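Local coordinates for lipoprotein (Colwellia psychrerythraea, PDB 3O0Y) that is of unknown function but, as a predicted lipoprotein of a family grouped with MA-clan peptidases, may share their fold, at residues 36-41 with 81-86; 88-93 with 108-113; 308-313 with 507-512; 314-319 with 499-504; 385-390 with 412-417. All coordinates share one frame; numbering follows the deposited sequence.

Contact 1: 36-41 with 81-86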
# COMPACT_ATOMS: atom_id res chain seq x y z
N LEU A 36 13.80 15.50 -12.21
CA LEU A 36 14.99 14.79 -11.75
C LEU A 36 15.41 15.15 -10.36
O LEU A 36 15.77 14.28 -9.52
CB LEU A 36 16.14 15.02 -12.73
CG LEU A 36 17.36 14.10 -12.48
CD1 LEU A 36 17.03 12.56 -12.73
CD2 LEU A 36 18.52 14.55 -13.42
N GLN A 37 15.39 16.46 -10.07
CA GLN A 37 15.75 16.91 -8.76
C GLN A 37 14.81 16.34 -7.66
O GLN A 37 15.25 15.98 -6.57
CB GLN A 37 15.72 18.42 -8.72
CG GLN A 37 16.16 18.97 -7.37
CD GLN A 37 15.92 20.50 -7.24
OE1 GLN A 37 15.63 21.20 -8.23
NE2 GLN A 37 15.96 21.01 -5.99
N ALA A 38 13.52 16.34 -7.94
CA ALA A 38 12.54 15.67 -7.07
C ALA A 38 12.84 14.19 -6.83
O ALA A 38 12.87 13.75 -5.68
CB ALA A 38 11.07 15.85 -7.59
N LYS A 39 13.05 13.45 -7.91
CA LYS A 39 13.42 12.06 -7.75
C LYS A 39 14.65 11.88 -6.85
O LYS A 39 14.62 11.09 -5.91
CB LYS A 39 13.70 11.51 -9.13
CG LYS A 39 14.32 10.13 -9.06
CD LYS A 39 14.63 9.68 -10.46
CE LYS A 39 15.97 9.53 -10.82
NZ LYS A 39 16.19 8.59 -12.04
N GLN A 40 15.74 12.61 -7.14
CA GLN A 40 17.03 12.37 -6.49
C GLN A 40 17.00 12.83 -5.03
O GLN A 40 17.52 12.15 -4.14
CB GLN A 40 18.17 13.00 -7.31
CG GLN A 40 18.28 12.34 -8.69
CD GLN A 40 19.52 12.69 -9.46
OE1 GLN A 40 20.05 13.79 -9.36
NE2 GLN A 40 19.95 11.76 -10.30
N SER A 41 16.31 13.91 -4.78
CA SER A 41 16.25 14.44 -3.43
C SER A 41 15.38 13.56 -2.52
O SER A 41 15.74 13.35 -1.35
CB SER A 41 15.71 15.84 -3.40
OG SER A 41 16.70 16.71 -3.88
N ALA A 81 10.25 21.14 2.62
CA ALA A 81 10.45 22.47 2.02
C ALA A 81 11.01 22.41 0.62
O ALA A 81 10.53 23.12 -0.24
CB ALA A 81 11.35 23.33 2.90
N GLU A 82 11.96 21.50 0.39
CA GLU A 82 12.50 21.30 -0.93
C GLU A 82 11.49 20.80 -1.94
O GLU A 82 11.35 21.34 -3.05
CB GLU A 82 13.66 20.33 -0.92
CG GLU A 82 14.24 20.14 -2.37
CD GLU A 82 15.54 19.37 -2.45
OE1 GLU A 82 16.02 18.83 -1.40
OE2 GLU A 82 16.08 19.35 -3.58
N LEU A 83 10.72 19.79 -1.54
CA LEU A 83 9.72 19.27 -2.45
C LEU A 83 8.63 20.31 -2.71
O LEU A 83 8.12 20.39 -3.79
CB LEU A 83 9.11 17.98 -1.91
CG LEU A 83 10.13 16.85 -1.89
CD1 LEU A 83 9.60 15.80 -0.88
CD2 LEU A 83 10.26 16.29 -3.28
N LEU A 84 8.22 21.05 -1.72
CA LEU A 84 7.19 22.10 -1.91
C LEU A 84 7.71 23.21 -2.87
O LEU A 84 7.03 23.67 -3.76
CB LEU A 84 6.79 22.68 -0.53
CG LEU A 84 5.56 23.58 -0.61
CD1 LEU A 84 4.34 22.82 -1.21
CD2 LEU A 84 5.20 24.15 0.77
N SER A 85 8.97 23.59 -2.71
CA SER A 85 9.61 24.57 -3.60
C SER A 85 9.62 24.06 -5.03
O SER A 85 9.25 24.76 -5.94
CB SER A 85 11.04 24.82 -3.17
OG SER A 85 10.90 25.59 -1.97
N ILE A 86 9.96 22.79 -5.18
CA ILE A 86 9.95 22.18 -6.51
C ILE A 86 8.54 22.19 -7.12
O ILE A 86 8.37 22.56 -8.27
CB ILE A 86 10.54 20.77 -6.51
CG1 ILE A 86 12.05 20.78 -6.29
CG2 ILE A 86 10.25 20.06 -7.82
CD1 ILE A 86 12.59 19.40 -5.95
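E82 and Q37 meet at a slant between two antiparallel helices, with the carboxylate and amide planes turned 52° against each other. The geometry illustrates how one acidic oxygen can tie two successive turns of a neighbouring helix. Both chains are stretched out: E82 runs extended from a CG placed anti to its own backbone N (chi1 -179°), which carries the carboxylate across to the other helix. There OE2 takes two bonds. Q37 NE2 reaches it at 2.9 Å on the anti side of the carboxylate, close to its plane, through a fairly straight N-H (162°) that lies near the amide plane. S41 OG, one turn further on, donates to the same E82 OE2 at 2.7 Å, but from above the carboxylate plane. Two donors on one oxygen would limit how far the carboxylate and the amide can turn.

Beside these polar groups the packing is apolar. I86 slants past Q37 and brings CD1 to within 3.7 Å of Q37 CD, so a methyl packs against the amide whose N-H binds E82. The same I86 CD1 lies 4.2 Å from A38 CB, and L83 CD2 meets A38 CB at 4.4 Å. Helices 27-44 and 73-92 thus pack side by side, while helix 100-117 closes their groove by setting T113 against both A38 and I86, and L460 of helix 459-462 also touches A38.

Contact 2: 88-93 with 108-113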
# COMPACT_ATOMS: atom_id res chain seq x y z
N ASN A 88 6.03 24.20 -6.45
CA ASN A 88 5.60 25.52 -6.80
C ASN A 88 6.34 26.03 -8.08
O ASN A 88 5.75 26.71 -8.89
CB ASN A 88 5.82 26.45 -5.58
CG ASN A 88 4.73 26.30 -4.58
OD1 ASN A 88 3.61 25.93 -4.95
ND2 ASN A 88 5.04 26.56 -3.28
N THR A 89 7.58 25.69 -8.26
CA THR A 89 8.36 26.15 -9.44
C THR A 89 7.78 25.44 -10.67
O THR A 89 7.49 26.10 -11.70
CB THR A 89 9.82 25.82 -9.28
OG1 THR A 89 10.31 26.53 -8.12
CG2 THR A 89 10.59 26.22 -10.54
N ILE A 90 7.54 24.13 -10.53
CA ILE A 90 6.93 23.34 -11.64
C ILE A 90 5.60 23.99 -12.03
O ILE A 90 5.33 24.23 -13.20
CB ILE A 90 6.64 21.87 -11.24
CG1 ILE A 90 7.95 21.12 -11.08
CG2 ILE A 90 5.77 21.14 -12.31
CD1 ILE A 90 7.88 19.71 -10.49
N ALA A 91 4.77 24.33 -11.05
CA ALA A 91 3.44 24.81 -11.33
C ALA A 91 3.41 26.16 -12.09
O ALA A 91 2.44 26.47 -12.74
CB ALA A 91 2.56 24.90 -9.97
N GLY A 92 4.43 26.97 -11.91
CA GLY A 92 4.46 28.31 -12.48
C GLY A 92 4.99 28.38 -13.90
O GLY A 92 4.85 29.39 -14.56
N ILE A 93 5.59 27.29 -14.40
CA ILE A 93 6.28 27.34 -15.68
C ILE A 93 5.25 27.34 -16.81
O ILE A 93 4.24 26.68 -16.74
CB ILE A 93 7.29 26.20 -15.80
CG1 ILE A 93 8.49 26.56 -14.94
CG2 ILE A 93 7.65 25.90 -17.29
CD1 ILE A 93 9.35 25.42 -14.66
N VAL A 108 0.87 16.40 -13.18
CA VAL A 108 1.12 15.26 -12.31
C VAL A 108 2.35 15.50 -11.44
O VAL A 108 2.34 15.25 -10.24
CB VAL A 108 1.27 13.96 -13.07
CG1 VAL A 108 1.68 12.82 -12.12
CG2 VAL A 108 -0.05 13.71 -13.82
N MET A 109 3.45 15.97 -12.02
CA MET A 109 4.61 16.13 -11.20
C MET A 109 4.48 17.26 -10.15
O MET A 109 5.07 17.14 -9.08
CB MET A 109 5.86 16.33 -12.04
CG MET A 109 6.27 15.08 -12.77
SD MET A 109 6.87 13.69 -11.76
CE MET A 109 8.28 14.53 -10.92
N ALA A 110 3.78 18.35 -10.46
CA ALA A 110 3.46 19.40 -9.42
C ALA A 110 2.65 18.74 -8.30
O ALA A 110 2.88 18.97 -7.11
CB ALA A 110 2.71 20.63 -10.04
N GLY A 111 1.70 17.88 -8.68
CA GLY A 111 0.84 17.18 -7.67
C GLY A 111 1.63 16.22 -6.81
O GLY A 111 1.41 16.15 -5.63
N LEU A 112 2.51 15.43 -7.43
CA LEU A 112 3.26 14.44 -6.70
C LEU A 112 4.26 15.06 -5.76
O LEU A 112 4.43 14.63 -4.63
CB LEU A 112 3.98 13.45 -7.61
CG LEU A 112 3.29 12.30 -8.20
CD1 LEU A 112 4.22 11.56 -9.18
CD2 LEU A 112 2.84 11.41 -7.02
N THR A 113 4.93 16.16 -6.19
CA THR A 113 5.88 16.81 -5.32
C THR A 113 5.13 17.45 -4.12
O THR A 113 5.61 17.47 -2.97
CB THR A 113 6.78 17.78 -6.06
OG1 THR A 113 6.00 18.68 -6.88
CG2 THR A 113 7.81 17.02 -6.93
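T113 OG1, met tip to tip by I90 CD1, stands 2.8 Å from M109 O. A110 O lies 3.1 Å from the same T113 OG1, and the isoleucine methyl, I90 CD1, comes to 4.2 Å from T113 OG1. The hydroxyl lies between its own backbone N and carbonyl carbon (chi1 50°), the position that folds it back on the preceding turn of its helix. It faces its own backbone carbonyls, and the I90 methyl packs against it.

These residues belong to a helical hairpin, a compact example of antiparallel packing: helices 73-92 and 100-117 follow each other in the chain and cross at -160°, their local axes 8.6 Å apart. The small A91 and A110 at the interface probably allow this closeness. I90 CG2, anti to the backbone N, presses on A110 CB at 3.8 Å, whereas the other branch sends CD1 to M109 CB at 4.2 Å. A91 CB adds a looser methyl contact with A110 CB at 4.3 Å. Polar ties flank the apolar centre: Q106 NE2 bonds to the carbonyl oxygens of I90 and I93, and S87 OG to that of A110. On another side M109 packs against Y35 of helix 27-44.

Contact 3: 308-313 with 507-512. With SO4 (sulfate ion), chain D.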
# COMPACT_ATOMS: atom_id res chain seq x y z
N ILE A 308 -22.23 7.96 0.43
CA ILE A 308 -21.94 7.11 -0.70
C ILE A 308 -21.64 5.70 -0.17
O ILE A 308 -22.12 4.69 -0.73
CB ILE A 308 -20.75 7.61 -1.50
CG1 ILE A 308 -21.11 8.93 -2.23
CG2 ILE A 308 -20.27 6.50 -2.44
CD1 ILE A 308 -19.81 9.62 -2.77
N GLY A 309 -20.89 5.62 0.92
CA GLY A 309 -20.66 4.35 1.59
C GLY A 309 -21.94 3.63 2.00
O GLY A 309 -22.14 2.44 1.71
N LEU A 310 -22.82 4.30 2.68
CA LEU A 310 -24.07 3.71 3.09
C LEU A 310 -24.87 3.23 1.90
O LEU A 310 -25.45 2.11 1.98
CB LEU A 310 -24.91 4.70 3.91
CG LEU A 310 -24.30 5.03 5.32
CD1 LEU A 310 -25.06 6.20 5.93
CD2 LEU A 310 -24.29 3.81 6.24
N ASP A 311 -24.97 4.02 0.82
CA ASP A 311 -25.72 3.58 -0.34
C ASP A 311 -25.11 2.39 -1.02
O ASP A 311 -25.82 1.53 -1.49
CB ASP A 311 -25.91 4.69 -1.38
CG ASP A 311 -26.65 5.94 -0.76
OD1 ASP A 311 -27.40 5.77 0.23
OD2 ASP A 311 -26.49 7.06 -1.32
N GLU A 312 -23.79 2.36 -1.08
CA GLU A 312 -23.11 1.19 -1.70
C GLU A 312 -23.28 -0.10 -0.87
O GLU A 312 -23.44 -1.19 -1.41
CB GLU A 312 -21.63 1.47 -1.94
CG GLU A 312 -21.40 2.39 -3.11
CD GLU A 312 -21.72 1.65 -4.46
OE1 GLU A 312 -20.91 0.78 -4.81
OE2 GLU A 312 -22.83 1.85 -5.03
N VAL A 313 -23.25 0.02 0.45
CA VAL A 313 -23.44 -1.13 1.35
C VAL A 313 -24.83 -1.67 1.09
O VAL A 313 -25.01 -2.88 1.00
CB VAL A 313 -23.26 -0.73 2.85
CG1 VAL A 313 -23.92 -1.74 3.77
CG2 VAL A 313 -21.70 -0.51 3.22
N ARG A 507 -15.61 0.37 4.24
CA ARG A 507 -14.49 1.24 4.49
C ARG A 507 -14.85 2.71 4.35
O ARG A 507 -14.43 3.52 5.18
CB ARG A 507 -13.31 0.91 3.59
CG ARG A 507 -12.56 -0.28 4.03
CD ARG A 507 -11.32 -0.55 3.16
NE ARG A 507 -10.45 -1.54 3.76
CZ ARG A 507 -9.53 -2.25 3.09
NH1 ARG A 507 -9.30 -2.02 1.79
NH2 ARG A 507 -8.81 -3.18 3.73
N LEU A 508 -15.66 3.08 3.38
CA LEU A 508 -16.10 4.50 3.25
C LEU A 508 -16.87 4.95 4.49
O LEU A 508 -16.73 6.08 5.04
CB LEU A 508 -17.00 4.67 2.02
CG LEU A 508 -16.34 4.43 0.65
CD1 LEU A 508 -17.42 4.86 -0.36
CD2 LEU A 508 -15.03 5.26 0.48
N VAL A 509 -17.71 4.04 4.99
CA VAL A 509 -18.56 4.34 6.13
C VAL A 509 -17.74 4.47 7.43
O VAL A 509 -17.89 5.43 8.24
CB VAL A 509 -19.64 3.30 6.31
CG1 VAL A 509 -20.49 3.66 7.53
CG2 VAL A 509 -20.57 3.19 5.10
N VAL A 510 -16.87 3.48 7.66
CA VAL A 510 -16.14 3.43 8.93
C VAL A 510 -14.96 4.46 9.00
O VAL A 510 -14.63 4.96 10.10
CB VAL A 510 -15.64 1.99 9.34
CG1 VAL A 510 -16.88 1.03 9.58
CG2 VAL A 510 -14.66 1.42 8.36
N ASP A 511 -14.30 4.75 7.87
CA ASP A 511 -13.17 5.70 7.95
C ASP A 511 -13.72 7.09 8.19
O ASP A 511 -13.26 7.80 9.09
CB ASP A 511 -12.34 5.63 6.67
CG ASP A 511 -11.07 6.45 6.74
OD1 ASP A 511 -10.08 5.95 7.31
OD2 ASP A 511 -11.09 7.61 6.28
N THR A 512 -14.78 7.46 7.45
CA THR A 512 -15.44 8.76 7.71
C THR A 512 -16.11 8.74 9.11
O THR A 512 -16.18 9.74 9.80
CB THR A 512 -16.45 9.11 6.65
OG1 THR A 512 -17.42 8.04 6.47
CG2 THR A 512 -15.80 9.35 5.29
S SO4 D . -6.22 -4.10 1.00
O1 SO4 D . -7.57 -4.02 0.37
O2 SO4 D . -5.68 -5.40 0.74
O3 SO4 D . -5.25 -3.15 0.40
O4 SO4 D . -6.27 -3.69 2.38
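Close packing of helices at a glycine, backed by an anion site, is the theme here: G309 receives L508 and V509 where the axes of the short segments 308-313 and 507-512 approach to 7.9 Å, their directions 147° apart, and R507 on the second helix holds a sulfate. L508 CB sits 3.7 Å from G309 CA. V509 CG2, anti to its own carbonyl carbon and beside the backbone N, is thereby turned onto the facing backbone, 3.4 Å from G309 C. These two carbons come so near that a beta carbon at G309 would collide with both. The flanks are closed by branched ends: L310 crosses V509 at about a right angle, its CD2 3.9 Å from V509 CG2, while I308 CG2 meets L508 CD1 at 3.9 Å.

R507 leaves this interface on its other side, extended from CG to NE. Its guanidinium meets the sulfate edge-on with the sulfur in plane, NH1 giving a straight bond to O1 (3.0 Å, 165°) and NH2 a more bent one to O4 (2.9 Å). The ion probably comes from the crystallisation liquor, yet it picks out a basic pocket completed by R504, R545 and the hydroxyl of Y556. A leucine in place of R507 would probably cost the sulfate both of these bonds and leave E542 without its salt-bridge partner. Around the crossing, Y527 of helix 521-532 packs on L310 and V509, W519 touches V509, and L554 touches L508, so that the pair of helices is wedged among its neighbours.

Contact 4: 314-319 with 499-504. With SO4 (sulfate ion), chain D.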
# COMPACT_ATOMS: atom_id res chain seq x y z
N ALA A 314 -25.84 -0.80 0.96
CA ALA A 314 -27.20 -1.25 0.76
C ALA A 314 -27.28 -1.95 -0.57
O ALA A 314 -27.91 -3.03 -0.70
CB ALA A 314 -28.20 -0.09 0.82
N ARG A 315 -26.64 -1.37 -1.59
CA ARG A 315 -26.78 -1.89 -2.96
C ARG A 315 -26.15 -3.29 -3.07
O ARG A 315 -26.76 -4.24 -3.52
CB ARG A 315 -26.11 -0.97 -3.95
CG ARG A 315 -26.18 -1.46 -5.40
CD ARG A 315 -25.38 -0.61 -6.35
NE ARG A 315 -23.92 -0.68 -6.14
CZ ARG A 315 -23.10 -1.65 -6.49
NH1 ARG A 315 -23.51 -2.73 -7.16
NH2 ARG A 315 -21.81 -1.48 -6.26
N ILE A 316 -24.92 -3.38 -2.58
CA ILE A 316 -24.13 -4.63 -2.75
C ILE A 316 -24.74 -5.76 -1.90
O ILE A 316 -24.86 -6.92 -2.35
CB ILE A 316 -22.67 -4.41 -2.39
CG1 ILE A 316 -22.01 -3.39 -3.34
CG2 ILE A 316 -21.85 -5.76 -2.51
CD1 ILE A 316 -20.68 -2.86 -2.73
N SER A 317 -25.12 -5.43 -0.67
CA SER A 317 -25.83 -6.36 0.23
C SER A 317 -27.05 -6.93 -0.44
O SER A 317 -27.34 -8.18 -0.40
CB SER A 317 -26.27 -5.62 1.52
OG SER A 317 -25.08 -5.56 2.24
N GLY A 318 -27.82 -6.04 -1.07
CA GLY A 318 -29.03 -6.46 -1.77
C GLY A 318 -28.79 -7.41 -2.92
O GLY A 318 -29.49 -8.41 -3.08
N VAL A 319 -27.70 -7.19 -3.63
CA VAL A 319 -27.29 -8.11 -4.67
C VAL A 319 -26.91 -9.47 -4.09
O VAL A 319 -27.30 -10.53 -4.61
CB VAL A 319 -26.11 -7.52 -5.55
CG1 VAL A 319 -25.63 -8.58 -6.53
CG2 VAL A 319 -26.59 -6.24 -6.28
N GLN A 499 -18.50 -9.86 -1.52
CA GLN A 499 -18.13 -9.62 -0.15
C GLN A 499 -16.94 -8.68 -0.04
O GLN A 499 -16.93 -7.79 0.82
CB GLN A 499 -17.77 -10.88 0.56
CG GLN A 499 -17.50 -10.72 2.02
CD GLN A 499 -17.14 -12.07 2.67
OE1 GLN A 499 -16.45 -12.91 2.04
NE2 GLN A 499 -17.55 -12.25 3.94
N ALA A 500 -15.98 -8.86 -0.90
CA ALA A 500 -14.74 -8.00 -0.93
C ALA A 500 -15.15 -6.57 -1.38
O ALA A 500 -14.63 -5.60 -0.87
CB ALA A 500 -13.70 -8.62 -1.85
N GLU A 501 -16.11 -6.45 -2.30
CA GLU A 501 -16.59 -5.12 -2.75
C GLU A 501 -17.32 -4.40 -1.61
O GLU A 501 -17.11 -3.21 -1.32
CB GLU A 501 -17.45 -5.26 -3.97
CG GLU A 501 -17.73 -3.88 -4.60
CD GLU A 501 -18.77 -3.90 -5.69
OE1 GLU A 501 -19.11 -4.99 -6.23
OE2 GLU A 501 -19.18 -2.77 -6.10
N LEU A 502 -18.19 -5.19 -0.96
CA LEU A 502 -18.93 -4.78 0.23
C LEU A 502 -17.98 -4.31 1.29
O LEU A 502 -18.20 -3.24 1.89
CB LEU A 502 -19.78 -5.94 0.74
CG LEU A 502 -20.58 -5.57 2.03
CD1 LEU A 502 -21.54 -4.38 1.88
CD2 LEU A 502 -21.36 -6.85 2.44
N PHE A 503 -16.86 -5.01 1.48
CA PHE A 503 -15.89 -4.65 2.51
C PHE A 503 -15.35 -3.25 2.22
O PHE A 503 -15.17 -2.45 3.14
CB PHE A 503 -14.79 -5.72 2.53
CG PHE A 503 -13.92 -5.65 3.73
CD1 PHE A 503 -14.29 -6.33 4.86
CD2 PHE A 503 -12.79 -4.89 3.74
CE1 PHE A 503 -13.48 -6.28 6.05
CE2 PHE A 503 -11.97 -4.83 4.90
CZ PHE A 503 -12.32 -5.53 6.04
N ARG A 504 -15.09 -2.96 0.96
CA ARG A 504 -14.54 -1.69 0.59
C ARG A 504 -15.59 -0.55 0.64
O ARG A 504 -15.23 0.59 0.88
CB ARG A 504 -13.82 -1.76 -0.73
CG ARG A 504 -12.41 -2.23 -0.59
CD ARG A 504 -12.20 -3.52 -1.12
NE ARG A 504 -10.90 -4.13 -0.75
CZ ARG A 504 -10.80 -5.28 -0.15
NH1 ARG A 504 -11.91 -5.93 0.27
NH2 ARG A 504 -9.58 -5.76 0.11
S SO4 D . -6.22 -4.10 1.00
O1 SO4 D . -7.57 -4.02 0.37
O2 SO4 D . -5.68 -5.40 0.74
O3 SO4 D . -5.25 -3.15 0.40
O4 SO4 D . -6.27 -3.69 2.38
O HOH W 1 -21.39 -4.68 -7.65
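R315 NH2 and E501 OE2 form a salt bridge of 2.9 Å between helices 302-326 and 491-515. The side chains cross at about a right angle, with guanidinium and carboxylate planes 45° apart. The bond is bent (139°); OE2 lies near the arginine plane but is met from above the carboxylate plane. The bend of R315 at chi3 (67°) folds its head over the neighbouring residue, I316, whose CG1 lies 3.5 Å above one face, offset toward the edge of the group. A water completes the link, accepting from R315 NH1 and donating to E501 OE1 at 2.7 Å. The stronger partners lie outside the two segments, E312 for R315 and K557 for E501, and the R315-E501 bond is the lesser link.

Inside this polar edge, I316 CD1 rests 3.6 Å from E501 CG, on the extended stem of the glutamate, and I316 CG2 meets L502 CB at 3.9 Å. S317 OG lies beside the branches of L502, nearest CD1 at 3.7 Å.

On the far side of its helix, R504 bends at chi2 to give NH1 to A500 O and NH2 to sulfate O1 at 2.7 Å. Replacing E501 with an alanine would probably leave R315 and K557 each short of a carboxylate mate and uncover I316. R315 and K557 each bridge E312 and E501, and their charges probably offset the closeness of the two carboxylates.

Contact 5: 385-390 with 412-417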
# COMPACT_ATOMS: atom_id res chain seq x y z
N GLN A 385 6.81 -10.61 -14.84
CA GLN A 385 5.92 -11.72 -14.55
C GLN A 385 5.77 -11.82 -13.05
O GLN A 385 6.77 -11.89 -12.36
CB GLN A 385 6.49 -13.05 -15.08
CG GLN A 385 6.20 -13.27 -16.56
CD GLN A 385 5.92 -14.76 -16.90
OE1 GLN A 385 6.34 -15.71 -16.17
NE2 GLN A 385 5.20 -14.97 -18.00
N VAL A 386 4.56 -11.96 -12.56
CA VAL A 386 4.33 -12.04 -11.14
C VAL A 386 4.68 -13.41 -10.56
O VAL A 386 4.62 -14.43 -11.26
CB VAL A 386 2.82 -11.74 -10.85
CG1 VAL A 386 1.90 -12.88 -11.36
CG2 VAL A 386 2.56 -11.51 -9.37
N GLU A 387 5.06 -13.42 -9.31
CA GLU A 387 5.32 -14.65 -8.58
C GLU A 387 4.50 -14.67 -7.30
O GLU A 387 4.20 -13.63 -6.74
CB GLU A 387 6.80 -14.78 -8.23
CG GLU A 387 7.64 -14.90 -9.51
CD GLU A 387 9.11 -15.27 -9.28
OE1 GLU A 387 9.52 -15.60 -8.10
OE2 GLU A 387 9.84 -15.17 -10.31
N VAL A 388 4.14 -15.86 -6.85
CA VAL A 388 3.35 -16.02 -5.62
C VAL A 388 4.25 -16.56 -4.49
O VAL A 388 4.95 -17.60 -4.72
CB VAL A 388 2.20 -16.99 -5.85
CG1 VAL A 388 1.39 -17.23 -4.53
CG2 VAL A 388 1.25 -16.46 -6.98
N LYS A 389 4.21 -15.95 -3.29
CA LYS A 389 4.93 -16.39 -2.10
C LYS A 389 4.03 -16.34 -0.88
O LYS A 389 3.16 -15.50 -0.80
CB LYS A 389 6.12 -15.49 -1.79
CG LYS A 389 7.26 -15.59 -2.81
CD LYS A 389 8.52 -14.73 -2.40
CE LYS A 389 9.37 -15.33 -1.27
NZ LYS A 389 10.75 -14.63 -0.95
N SER A 390 4.26 -17.25 0.08
CA SER A 390 3.55 -17.19 1.34
C SER A 390 4.32 -16.26 2.25
O SER A 390 5.56 -16.23 2.20
CB SER A 390 3.35 -18.60 1.94
OG SER A 390 4.59 -19.26 2.07
N SER A 412 15.12 -7.62 -11.70
CA SER A 412 15.92 -8.59 -10.97
C SER A 412 15.22 -9.20 -9.75
O SER A 412 15.51 -10.34 -9.33
CB SER A 412 17.24 -7.93 -10.56
OG SER A 412 16.99 -6.90 -9.61
N LYS A 413 14.31 -8.46 -9.15
CA LYS A 413 13.44 -9.02 -8.09
C LYS A 413 12.01 -8.84 -8.65
O LYS A 413 11.71 -7.73 -9.13
CB LYS A 413 13.67 -8.23 -6.81
CG LYS A 413 12.66 -8.48 -5.69
CD LYS A 413 12.61 -7.39 -4.64
CE LYS A 413 11.84 -6.17 -5.17
NZ LYS A 413 11.94 -5.04 -4.20
N PRO A 414 11.18 -9.92 -8.66
CA PRO A 414 9.90 -9.98 -9.36
C PRO A 414 8.84 -9.25 -8.58
O PRO A 414 9.03 -9.00 -7.37
CB PRO A 414 9.59 -11.49 -9.40
CG PRO A 414 10.25 -11.98 -8.15
CD PRO A 414 11.55 -11.27 -8.14
N GLY A 415 7.71 -8.91 -9.21
CA GLY A 415 6.57 -8.53 -8.40
C GLY A 415 6.02 -9.76 -7.72
O GLY A 415 6.04 -10.85 -8.30
N ILE A 416 5.58 -9.61 -6.47
CA ILE A 416 5.12 -10.76 -5.68
C ILE A 416 3.75 -10.53 -5.07
O ILE A 416 3.49 -9.51 -4.42
CB ILE A 416 6.13 -11.05 -4.52
CG1 ILE A 416 7.54 -11.35 -5.13
CG2 ILE A 416 5.66 -12.23 -3.62
CD1 ILE A 416 8.64 -11.19 -4.09
N TYR A 417 2.91 -11.52 -5.27
CA TYR A 417 1.65 -11.70 -4.61
C TYR A 417 1.95 -12.56 -3.40
O TYR A 417 2.28 -13.72 -3.49
CB TYR A 417 0.64 -12.32 -5.58
CG TYR A 417 -0.66 -12.90 -5.00
CD1 TYR A 417 -1.17 -12.54 -3.79
CD2 TYR A 417 -1.43 -13.72 -5.80
CE1 TYR A 417 -2.38 -13.07 -3.33
CE2 TYR A 417 -2.61 -14.27 -5.32
CZ TYR A 417 -3.09 -13.92 -4.11
OH TYR A 417 -4.28 -14.43 -3.65
O HOH W 2 7.83 -9.38 -11.86
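E387 pairs with I416 in parallel register, E387 N donating to G415 O and E387 O accepting from Y417 N, both at 2.9 Å, before K389 N takes up Y417 O.

Side chains alternate between two faces. On that of E387 and I416, the extended glutamate slants over P414, with the carboxylate carbon CD of E387 3.7 Å from P414 CG; K389 runs across I416, its CB 3.8 Å from I416 CG2. Beside V386, a water bridges Q385 O and G415 N in place of a direct bond, while V386 CG2 packs 4.3 Å from Y417 CB.

The strands belong to a small mixed sheet in which 416-419 is central, parallel to edge strand 387-390 and antiparallel to 402-405. Helix 353-373 packs against this sheet, and a short sheet set against a helix is consistent with the MA-clan peptidases to which the family is related, though no catalytic role is established for these residues.

On the other face V388 and the Y417 ring run alongside each other, V388 CG2 reaching ring atom CD2 of Y417 at 4.0 Å. Y417 keeps its ring there with CG anti to the backbone N (chi1 166°) and its hydroxyl bonded to T436 of helix 432-439. L432 and L435 of that helix also touch the tyrosine. I363 of helix 353-373 touches both V388 and Y417.

The five contacts form two clusters and a separate sheet. Contacts 1 and 2 share helix 73-92, with centres 10 Å apart, and meet directly where A38 CB and T113 CG2 touch at 3.5 Å. Contacts 3 and 4 are likewise 10 Å apart, being successive levels of one pair of helices, 302-326 and 491-515; V313 CA packs on L502 CD1 at 3.8 Å between them, and R507 and R504 converge on the same sulfate. The clusters lie well apart, contacts 1 and 4 being about 41 Å between centres, on opposite sides of the chain's centre. Contact 5 lies about 30 Å from contact 4 between centres, and its strands fall within the chain between the paired helices.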